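Local coordinates for protein putative mRNA interferase YoeB (Agrobacterium tumefaciens, PDB 6N90) that probably acts as the toxin of a type II toxin-antitoxin system, an endoribonuclease of the YoeB family that cleaves mRNA, at residues 62-68 against 82-88; 37-43 against 56-60. All blocks are in the same frame, centred on the assembly; numbering follows the deposited sequence.

Contact 1. Residues 62-68 against 82-88; sequences AEHRFVY and IQCRFHY
Val-67 and Gln-83 face each other as an antiparallel hydrogen-bonded pair, and the methyl CG2 of Val-67 fits against the flat amide of Gln-83, 3.8 Å from its CD. The ring of Tyr-88, the last ordered residue, closes this hollow with CD1 4.1 Å from the same CG2, though its position is somewhat uncertain, CE1 lying improbably close to Ser-57. CG1 of Val-67 lies anti to the backbone N (chi1 -178°), which puts CG2 beside that N and against the amide, while CG1 turns to CB of Ile-82. Val-67 N donates to Gln-83 O over 3.0 Å, while Val-67 O receives Ile-82 N at 2.8 Å and, weakly, Gln-83 N. Two residues opposite one make a classic beta bulge, here in the hairpin of strands 64-73 and 76-84 within the toxin's mixed sheet. Further along, the chain still holds strand 64-73: Arg-65 N bonds to Phe-86 O, approaching from above that carbonyl's plane, and Phe-86 N points almost straight (167°) at ND1 of His-64, which accepts in its ring plane at 2.8 Å. On the face away from Val-67, CD1 of Phe-66 meets CB of Cys-84 at the ring's edge, facing helix 21-36, where Phe-66 meets Leu-30 and Ile-31, and Cys-84 meets Ile-27. The bent chain of Arg-65 forms a ridge beside Tyr-88; one water joins Arg-65 NH1 to the tyrosine hydroxyl, and NH2 bonds to Ala-62 O. His-87 folds back over Glu-63, whose backbone O lies over one imidazole face, and its NE2 donates to Glu-63 OE1 at 2.9 Å, reaching the oxygen from above the carboxylate plane with a bent angle of 130°.

Contact 2. Residues 37-43 against 56-60; sequences TPFAGLG and WSRRI
Gly-43 and Arg-59 bring the two backbones closest, their CA atoms 4.6 Å apart, whereas at the other end Phe-39 and Trp-56 stand 7.9 Å apart between CA atoms. The loop 37-43 converges on strand 56-59 only at Gly-43. It starts with a type I beta turn from Thr-37 to Ala-40, in which Ala-40 N bonds to Thr-37 O, and ends where Arg-59 N donates to a lone pair of Gly-43 O at 2.8 Å, nearly straight at 168°. With its positive phi (88°), Gly-43 passes close to Arg-58, the glycine O lying 3.3 Å from CA of Arg-58. Into the curve of the loop reaches Arg-58, extended from CG to NE, and its guanidinium is ringed by main-chain carbonyls. NH2 donates to Thr-37 O, almost in the guanidinium plane, and to Ala-40 O, both at 2.9 Å, with a weak bond to Pro-38 O. NH1 reaches a lone pair of Leu-42 O at 2.6 Å and adds a weak bond to Ala-40 O. Four carbonyls, of Thr-37, Pro-38, Ala-40 and Leu-42, thus satisfy the buried guanidinium and fix its rotation. At the outer end the Phe-39 side chain crosses that of Trp-56 at about a right angle: CD1 of Phe-39 lies over one indole face, 3.5 Å from CE2, with the planes of the phenyl and the six-membered ring 42° apart. CB of Pro-38 sits over the centre of the phenyl ring. The arginine thus clasps the loop that follows helix 21-36 to the sheet: its NE hydrogen-bonds to Tyr-68 of strand 64-73, Leu-42 leans on Asp-29 of the helix, and Ser-57 pairs through its backbone with Glu-46 of strand 46-47.

Contact 1 and contact 2 have centres about 11 Å apart and meet where strand 56-59 runs beside strand 64-73 in one sheet. Their backbones join through Phe-66 N and Arg-58 O, 2.8 Å apart and probably hydrogen-bonded. Tyr-68 OH, 2.7 Å from Pro-38 O, ties the hairpin strand to the loop of contact 2. Arg-65 CZ packs 3.4 Å from CD of Arg-59. In YoeB relatives the active site uses a glutamate, an arginine and the C-terminal His-Tyr pair; Arg-65, His-87 and Tyr-88 of contact 1, with Glu-46 near the tyrosine hydroxyl, are probably the equivalents. Contact 2 lies on the loop side, where Arg-58 fastens strand 56-59 to 37-43.

Contact 1. Residues 62-68 against 82-88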
loop_
_atom_site.group_PDB
_atom_site.type_symbol
_atom_site.label_atom_id
_atom_site.label_comp_id
_atom_site.label_asym_id
_atom_site.label_seq_id
_atom_site.Cartn_x
_atom_site.Cartn_y
_atom_site.Cartn_z
ATOM N N ALA A 62 13.730 -17.162 -4.763
ATOM C CA ALA A 62 14.832 -17.589 -3.902
ATOM C C ALA A 62 15.655 -16.382 -3.444
ATOM O O ALA A 62 16.159 -16.353 -2.316
ATOM C CB ALA A 62 15.710 -18.597 -4.615
ATOM N N GLU A 63 15.761 -15.376 -4.309
ATOM C CA GLU A 63 16.603 -14.214 -4.029
ATOM C C GLU A 63 15.856 -13.030 -3.410
ATOM O O GLU A 63 16.481 -12.046 -3.015
ATOM C CB GLU A 63 17.305 -13.747 -5.307
ATOM C CG GLU A 63 18.440 -14.657 -5.784
ATOM C CD GLU A 63 19.445 -15.003 -4.688
ATOM O OE1 GLU A 63 19.796 -14.111 -3.878
ATOM O OE2 GLU A 63 19.899 -16.170 -4.650
ATOM N N HIS A 64 14.530 -13.118 -3.313
ATOM C CA HIS A 64 13.765 -11.958 -2.849
ATOM C C HIS A 64 12.717 -12.350 -1.849
ATOM O O HIS A 64 11.896 -13.235 -2.127
ATOM C CB HIS A 64 13.103 -11.234 -4.029
ATOM C CG HIS A 64 14.088 -10.680 -5.012
ATOM N ND1 HIS A 64 14.865 -9.580 -4.735
ATOM C CD2 HIS A 64 14.434 -11.088 -6.256
ATOM C CE1 HIS A 64 15.652 -9.329 -5.771
ATOM N NE2 HIS A 64 15.409 -10.228 -6.705
ATOM N N ARG A 65 12.721 -11.665 -0.710
ATOM C CA ARG A 65 11.828 -12.025 0.382
ATOM C C ARG A 65 10.848 -10.907 0.728
ATOM O O ARG A 65 11.124 -9.703 0.547
ATOM C CB ARG A 65 12.638 -12.414 1.629
ATOM C CG ARG A 65 13.661 -13.524 1.383
ATOM C CD ARG A 65 13.050 -14.724 0.647
ATOM N NE ARG A 65 14.069 -15.692 0.234
ATOM C CZ ARG A 65 14.328 -16.814 0.894
ATOM N NH1 ARG A 65 13.621 -17.116 1.975
ATOM N NH2 ARG A 65 15.268 -17.647 0.463
ATOM N N PHE A 66 9.683 -11.339 1.196
ATOM C CA PHE A 66 8.586 -10.466 1.595
ATOM C C PHE A 66 8.562 -10.531 3.109
ATOM O O PHE A 66 8.221 -11.568 3.673
ATOM C CB PHE A 66 7.263 -10.956 0.940
ATOM C CG PHE A 66 6.001 -10.235 1.399
ATOM C CD1 PHE A 66 5.623 -9.033 0.837
ATOM C CD2 PHE A 66 5.165 -10.814 2.352
ATOM C CE1 PHE A 66 4.456 -8.393 1.226
ATOM C CE2 PHE A 66 3.998 -10.164 2.771
ATOM C CZ PHE A 66 3.648 -8.952 2.200
ATOM N N VAL A 67 8.968 -9.439 3.754
ATOM C CA VAL A 67 9.008 -9.385 5.212
ATOM C C VAL A 67 7.878 -8.475 5.707
ATOM O O VAL A 67 7.660 -7.373 5.191
ATOM C CB VAL A 67 10.386 -8.898 5.717
ATOM C CG1 VAL A 67 10.431 -8.902 7.270
ATOM C CG2 VAL A 67 11.499 -9.779 5.150
ATOM N N TYR A 68 7.156 -8.950 6.717
ATOM C CA TYR A 68 5.944 -8.272 7.154
ATOM C C TYR A 68 5.657 -8.555 8.610
ATOM O O TYR A 68 6.283 -9.422 9.231
ATOM C CB TYR A 68 4.744 -8.738 6.303
ATOM C CG TYR A 68 4.471 -10.218 6.504
ATOM C CD1 TYR A 68 5.231 -11.186 5.843
ATOM C CD2 TYR A 68 3.459 -10.644 7.359
ATOM C CE1 TYR A 68 4.994 -12.540 6.039
ATOM C CE2 TYR A 68 3.205 -11.984 7.545
ATOM C CZ TYR A 68 3.983 -12.928 6.896
ATOM O OH TYR A 68 3.729 -14.269 7.108
ATOM N N ILE A 82 7.644 -4.554 5.414
ATOM C CA ILE A 82 8.948 -4.018 5.760
ATOM C C ILE A 82 9.899 -4.097 4.574
ATOM O O ILE A 82 10.704 -3.189 4.353
ATOM C CB ILE A 82 9.543 -4.780 6.971
ATOM C CG1 ILE A 82 8.515 -4.829 8.098
ATOM C CG2 ILE A 82 10.828 -4.131 7.452
ATOM C CD1 ILE A 82 7.985 -3.475 8.494
ATOM N N GLN A 83 9.796 -5.179 3.809
ATOM C CA GLN A 83 10.650 -5.376 2.633
ATOM C C GLN A 83 9.928 -6.219 1.576
ATOM O O GLN A 83 9.139 -7.084 1.926
ATOM C CB GLN A 83 11.982 -6.027 3.080
ATOM C CG GLN A 83 12.595 -7.077 2.171
ATOM C CD GLN A 83 13.799 -7.762 2.822
ATOM O OE1 GLN A 83 14.244 -7.380 3.917
ATOM N NE2 GLN A 83 14.317 -8.784 2.161
ATOM N N CYS A 84 10.178 -5.982 0.289
ATOM C CA CYS A 84 9.660 -6.872 -0.747
ATOM C C CYS A 84 10.699 -7.032 -1.871
ATOM O O CYS A 84 10.376 -7.080 -3.068
ATOM C CB CYS A 84 8.314 -6.356 -1.300
ATOM S SG CYS A 84 8.428 -4.803 -2.204
ATOM N N ARG A 85 11.959 -7.124 -1.453
ATOM C CA ARG A 85 13.094 -7.215 -2.365
ATOM C C ARG A 85 14.323 -7.646 -1.563
ATOM O O ARG A 85 14.484 -7.223 -0.425
ATOM C CB ARG A 85 13.335 -5.867 -3.052
ATOM C CG ARG A 85 14.289 -5.911 -4.246
ATOM C CD ARG A 85 14.323 -4.541 -4.917
ATOM N NE ARG A 85 15.356 -4.446 -5.945
ATOM C CZ ARG A 85 15.918 -3.300 -6.326
ATOM N NH1 ARG A 85 15.562 -2.155 -5.768
ATOM N NH2 ARG A 85 16.852 -3.305 -7.261
ATOM N N PHE A 86 15.157 -8.493 -2.158
ATOM C CA PHE A 86 16.410 -8.976 -1.560
ATOM C C PHE A 86 16.211 -9.944 -0.392
ATOM O O PHE A 86 15.086 -10.206 0.043
ATOM C CB PHE A 86 17.284 -7.801 -1.093
ATOM C CG PHE A 86 17.582 -6.813 -2.181
ATOM C CD1 PHE A 86 18.177 -7.232 -3.366
ATOM C CD2 PHE A 86 17.274 -5.475 -2.018
ATOM C CE1 PHE A 86 18.445 -6.330 -4.369
ATOM C CE2 PHE A 86 17.536 -4.569 -3.015
ATOM C CZ PHE A 86 18.114 -5.001 -4.200
ATOM N N HIS A 87 17.320 -10.487 0.107
ATOM C CA HIS A 87 17.281 -11.310 1.321
ATOM C C HIS A 87 17.073 -10.443 2.567
ATOM O O HIS A 87 17.352 -9.241 2.531
ATOM C CB HIS A 87 18.559 -12.142 1.438
ATOM C CG HIS A 87 18.608 -13.295 0.483
ATOM N ND1 HIS A 87 18.006 -14.503 0.749
ATOM C CD2 HIS A 87 19.185 -13.416 -0.739
ATOM C CE1 HIS A 87 18.208 -15.326 -0.269
ATOM N NE2 HIS A 87 18.920 -14.692 -1.182
ATOM N N TYR A 88 16.613 -11.073 3.656
ATOM C CA TYR A 88 15.951 -10.406 4.802
ATOM C C TYR A 88 16.382 -8.995 5.159
ATOM O O TYR A 88 15.798 -8.397 6.081
ATOM C CB TYR A 88 16.093 -11.257 6.079
ATOM C CG TYR A 88 15.424 -12.589 5.950
ATOM C CD1 TYR A 88 14.331 -12.711 5.130
ATOM C CD2 TYR A 88 15.856 -13.721 6.660
ATOM C CE1 TYR A 88 13.713 -13.887 4.958
ATOM C CE2 TYR A 88 15.196 -14.956 6.501
ATOM C CZ TYR A 88 14.111 -15.007 5.647
ATOM O OH TYR A 88 13.384 -16.149 5.413
HETATM O O HOH W 1 11.556 -16.369 3.605
#

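Contact 2. Residues 37-43 against 56-60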
loop_
_atom_site.group_PDB
_atom_site.type_symbol
_atom_site.label_atom_id
_atom_site.label_comp_id
_atom_site.label_asym_id
_atom_site.label_seq_id
_atom_site.Cartn_x
_atom_site.Cartn_y
_atom_site.Cartn_z
ATOM N N THR A 37 -4.369 -15.538 6.304
ATOM C CA THR A 37 -3.695 -16.454 7.207
ATOM C C THR A 37 -2.260 -15.978 7.438
ATOM O O THR A 37 -1.356 -16.439 6.773
ATOM C CB THR A 37 -3.680 -17.890 6.631
ATOM O OG1 THR A 37 -3.113 -17.882 5.309
ATOM C CG2 THR A 37 -5.093 -18.437 6.537
ATOM N N PRO A 38 -2.048 -15.065 8.392
ATOM C CA PRO A 38 -0.714 -14.467 8.587
ATOM C C PRO A 38 0.424 -15.472 8.751
ATOM O O PRO A 38 1.536 -15.203 8.316
ATOM C CB PRO A 38 -0.884 -13.652 9.866
ATOM C CG PRO A 38 -2.307 -13.326 9.906
ATOM C CD PRO A 38 -3.054 -14.459 9.273
ATOM N N PHE A 39 0.156 -16.623 9.353
ATOM C CA PHE A 39 1.239 -17.537 9.688
ATOM C C PHE A 39 1.281 -18.775 8.804
ATOM O O PHE A 39 2.122 -19.648 9.009
ATOM C CB PHE A 39 1.129 -17.965 11.154
ATOM C CG PHE A 39 0.979 -16.814 12.104
ATOM C CD1 PHE A 39 1.873 -15.758 12.083
ATOM C CD2 PHE A 39 -0.082 -16.771 12.989
ATOM C CE1 PHE A 39 1.726 -14.691 12.949
ATOM C CE2 PHE A 39 -0.237 -15.708 13.855
ATOM C CZ PHE A 39 0.661 -14.666 13.836
ATOM N N ALA A 40 0.379 -18.857 7.832
ATOM C CA ALA A 40 0.340 -20.024 6.962
ATOM C C ALA A 40 0.080 -19.634 5.517
ATOM O O ALA A 40 -0.161 -18.479 5.213
ATOM C CB ALA A 40 -0.722 -21.011 7.444
ATOM N N GLY A 41 0.139 -20.612 4.625
ATOM C CA GLY A 41 -0.150 -20.365 3.229
ATOM C C GLY A 41 1.069 -20.106 2.370
ATOM O O GLY A 41 2.170 -20.589 2.643
ATOM N N LEU A 42 0.850 -19.316 1.325
ATOM C CA LEU A 42 1.802 -19.112 0.244
ATOM C C LEU A 42 3.160 -18.574 0.698
ATOM O O LEU A 42 3.244 -17.729 1.582
ATOM C CB LEU A 42 1.177 -18.161 -0.787
ATOM C CG LEU A 42 1.913 -18.014 -2.116
ATOM C CD1 LEU A 42 1.817 -19.311 -2.893
ATOM C CD2 LEU A 42 1.345 -16.855 -2.909
ATOM N N GLY A 43 4.224 -19.085 0.093
ATOM C CA GLY A 43 5.548 -18.516 0.276
ATOM C C GLY A 43 6.351 -19.042 1.451
ATOM O O GLY A 43 7.381 -18.478 1.806
ATOM N N TRP A 56 7.750 -11.650 10.185
ATOM C CA TRP A 56 7.678 -12.896 9.448
ATOM C C TRP A 56 8.181 -12.677 8.035
ATOM O O TRP A 56 8.190 -11.544 7.544
ATOM C CB TRP A 56 6.249 -13.422 9.419
ATOM C CG TRP A 56 5.877 -14.081 10.679
ATOM C CD1 TRP A 56 5.664 -13.488 11.888
ATOM C CD2 TRP A 56 5.672 -15.478 10.867
ATOM N NE1 TRP A 56 5.344 -14.445 12.826
ATOM C CE2 TRP A 56 5.342 -15.676 12.218
ATOM C CE3 TRP A 56 5.749 -16.588 10.023
ATOM C CZ2 TRP A 56 5.077 -16.946 12.746
ATOM C CZ3 TRP A 56 5.487 -17.850 10.545
ATOM C CH2 TRP A 56 5.152 -18.014 11.891
ATOM N N SER A 57 8.571 -13.750 7.386
ATOM C CA SER A 57 9.072 -13.684 6.036
ATOM C C SER A 57 8.515 -14.756 5.108
ATOM O O SER A 57 8.328 -15.851 5.531
ATOM C CB SER A 57 10.584 -13.785 6.074
ATOM O OG SER A 57 11.143 -13.792 4.811
ATOM N N ARG A 58 8.189 -14.402 3.879
ATOM C CA ARG A 58 7.801 -15.372 2.871
ATOM C C ARG A 58 8.650 -15.183 1.609
ATOM O O ARG A 58 9.152 -14.086 1.334
ATOM C CB ARG A 58 6.318 -15.236 2.520
ATOM C CG ARG A 58 5.374 -15.522 3.656
ATOM C CD ARG A 58 3.950 -15.040 3.297
ATOM N NE ARG A 58 3.040 -15.148 4.428
ATOM C CZ ARG A 58 1.950 -15.908 4.433
ATOM N NH1 ARG A 58 1.620 -16.618 3.343
ATOM N NH2 ARG A 58 1.174 -15.924 5.513
ATOM N N ARG A 59 8.800 -16.260 0.853
ATOM C CA ARG A 59 9.527 -16.224 -0.406
ATOM C C ARG A 59 8.724 -15.594 -1.536
ATOM O O ARG A 59 7.618 -16.020 -1.841
ATOM C CB ARG A 59 9.930 -17.641 -0.820
ATOM C CG ARG A 59 11.049 -18.232 -0.001
ATOM C CD ARG A 59 12.189 -18.681 -0.894
ATOM N NE ARG A 59 11.795 -19.735 -1.825
ATOM C CZ ARG A 59 12.659 -20.551 -2.415
ATOM N NH1 ARG A 59 13.957 -20.431 -2.158
ATOM N NH2 ARG A 59 12.229 -21.489 -3.254
ATOM N N ILE A 60 9.297 -14.593 -2.188
ATOM C CA ILE A 60 8.795 -14.167 -3.480
ATOM C C ILE A 60 9.486 -15.041 -4.520
ATOM O O ILE A 60 8.839 -15.708 -5.323
ATOM C CB ILE A 60 9.079 -12.683 -3.741
ATOM C CG1 ILE A 60 8.664 -11.833 -2.542
ATOM C CG2 ILE A 60 8.390 -12.184 -5.020
ATOM C CD1 ILE A 60 9.115 -10.354 -2.716
#